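Local atomic coordinates of centrosomal P4.1-associated protein (Danio rerio, PDB entry 4LD1), a protein that probably binds tubulin and associates with microtubule plus ends, its G-box domain being thought to contribute to centriole architecture. Residues Ile94-Pro97 against Asp98-Lys102. Sequence-based numbering, arbitrary orientation.
Sequences ITFP and DQTVK
The F96 ring turns an edge to K102, with CE2 of F96 3.8 Å from CB of K102, while CG2 of I94 sits over the centre of one ring face. With CG of F96 anti to its carbonyl carbon (chi1 -71°), the ring swings back from the turn over the face of the hairpin that carries I94 and K102. K102 suits this place: its methylenes pass the ring edge, and its extended chain carries the ammonium group to a long, weak ion pair with E110.

I94 and K102 form an antiparallel hydrogen-bonded pair, each N 2.8 Å from the other's O. On the opposite face T95 and V101, a non-hydrogen-bonded pair, lie side by side, OG1 of T95 4.0 Å from CG2 of V101; both are beta-branched, which suits extended strands. Nearer the turn, N of F96 bonds to O of T100 at 3.0 Å, and N of Q99 to O of F96 at 2.9 Å: a type I turn with a G1 beta bulge. Q99 takes the left-handed bulge position, more often glycine. P97 suits the second turn position because its ring fixes phi near -60°. The short carboxylate of D98, with CG between backbone N and carbonyl carbon (chi1 72°), accepts from N of T100 in an Asx turn.

Main-chain bonds thus fix the register of strands 92-95 and 101-104, while the F96 ring covers I94 and borders the lysine's aliphatic stem.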
loop_
_atom_site.group_PDB
_atom_site.type_symbol
_atom_site.label_atom_id
_atom_site.label_comp_id
_atom_site.label_asym_id
_atom_site.label_seq_id
_atom_site.Cartn_x
_atom_site.Cartn_y
_atom_site.Cartn_z
ATOM N N ILE A 94 -0.900 -0.256 1.063
ATOM C CA ILE A 94 -1.547 0.891 0.483
ATOM C C ILE A 94 -1.319 2.126 1.314
ATOM O O ILE A 94 -1.587 2.134 2.512
ATOM C CB ILE A 94 -3.055 0.673 0.392
ATOM C CG1 ILE A 94 -3.367 -0.622 -0.366
ATOM C CG2 ILE A 94 -3.738 1.864 -0.245
ATOM C CD1 ILE A 94 -4.812 -1.056 -0.246
ATOM N N THR A 95 -0.858 3.195 0.695
ATOM C CA THR A 95 -0.815 4.497 1.313
ATOM C C THR A 95 -1.913 5.331 0.672
ATOM O O THR A 95 -1.852 5.657 -0.526
ATOM C CB THR A 95 0.548 5.155 1.121
ATOM O OG1 THR A 95 1.561 4.300 1.658
ATOM C CG2 THR A 95 0.607 6.497 1.817
ATOM N N PHE A 96 -2.931 5.642 1.460
ATOM C CA PHE A 96 -4.081 6.389 0.997
ATOM C C PHE A 96 -3.725 7.864 0.882
ATOM O O PHE A 96 -2.703 8.305 1.410
ATOM C CB PHE A 96 -5.247 6.189 1.964
ATOM C CG PHE A 96 -5.842 4.814 1.903
ATOM C CD1 PHE A 96 -6.725 4.471 0.897
ATOM C CD2 PHE A 96 -5.507 3.867 2.838
ATOM C CE1 PHE A 96 -7.270 3.208 0.832
ATOM C CE2 PHE A 96 -6.054 2.597 2.788
ATOM C CZ PHE A 96 -6.935 2.270 1.780
ATOM N N PRO A 97 -4.572 8.636 0.196
ATOM C CA PRO A 97 -4.287 10.066 0.053
ATOM C C PRO A 97 -4.191 10.787 1.394
ATOM O O PRO A 97 -3.448 11.760 1.496
ATOM C CB PRO A 97 -5.464 10.584 -0.791
ATOM C CG PRO A 97 -5.957 9.396 -1.521
ATOM C CD PRO A 97 -5.694 8.202 -0.655
ATOM N N ASP A 98 -4.901 10.305 2.418
ATOM C CA ASP A 98 -4.858 10.940 3.745
ATOM C C ASP A 98 -3.679 10.468 4.599
ATOM O O ASP A 98 -3.539 10.863 5.759
ATOM C CB ASP A 98 -6.203 10.782 4.463
ATOM C CG ASP A 98 -6.481 9.361 4.943
ATOM O OD1 ASP A 98 -5.629 8.464 4.794
ATOM O OD2 ASP A 98 -7.585 9.144 5.492
ATOM N N GLN A 99 -2.832 9.645 3.979
ATOM C CA GLN A 99 -1.560 9.135 4.519
ATOM C C GLN A 99 -1.708 8.002 5.530
ATOM O O GLN A 99 -0.721 7.551 6.123
ATOM C CB GLN A 99 -0.682 10.254 5.061
ATOM C CG GLN A 99 -0.235 11.243 3.944
ATOM C CD GLN A 99 0.510 10.568 2.768
ATOM O OE1 GLN A 99 1.671 10.166 2.892
ATOM N NE2 GLN A 99 -0.159 10.468 1.622
ATOM N N THR A 100 -2.926 7.502 5.677
ATOM C CA THR A 100 -3.128 6.234 6.361
ATOM C C THR A 100 -2.377 5.165 5.574
ATOM O O THR A 100 -2.426 5.158 4.347
ATOM C CB THR A 100 -4.613 5.859 6.440
ATOM O OG1 THR A 100 -5.305 6.822 7.244
ATOM C CG2 THR A 100 -4.800 4.452 7.068
ATOM N N VAL A 101 -1.679 4.272 6.265
ATOM C CA VAL A 101 -1.017 3.146 5.622
ATOM C C VAL A 101 -1.696 1.857 6.050
ATOM O O VAL A 101 -1.803 1.570 7.257
ATOM C CB VAL A 101 0.473 3.081 5.975
ATOM C CG1 VAL A 101 1.140 1.920 5.250
ATOM C CG2 VAL A 101 1.164 4.394 5.607
ATOM N N LYS A 102 -2.183 1.088 5.094
ATOM C CA LYS A 102 -2.855 -0.171 5.320
ATOM C C LYS A 102 -2.084 -1.301 4.729
ATOM O O LYS A 102 -1.794 -1.282 3.528
ATOM C CB LYS A 102 -4.247 -0.139 4.713
ATOM C CG LYS A 102 -5.058 -1.397 4.932
ATOM C CD LYS A 102 -6.446 -1.178 4.402
ATOM C CE LYS A 102 -7.378 -2.316 4.680
ATOM N NZ LYS A 102 -8.729 -1.932 4.184
#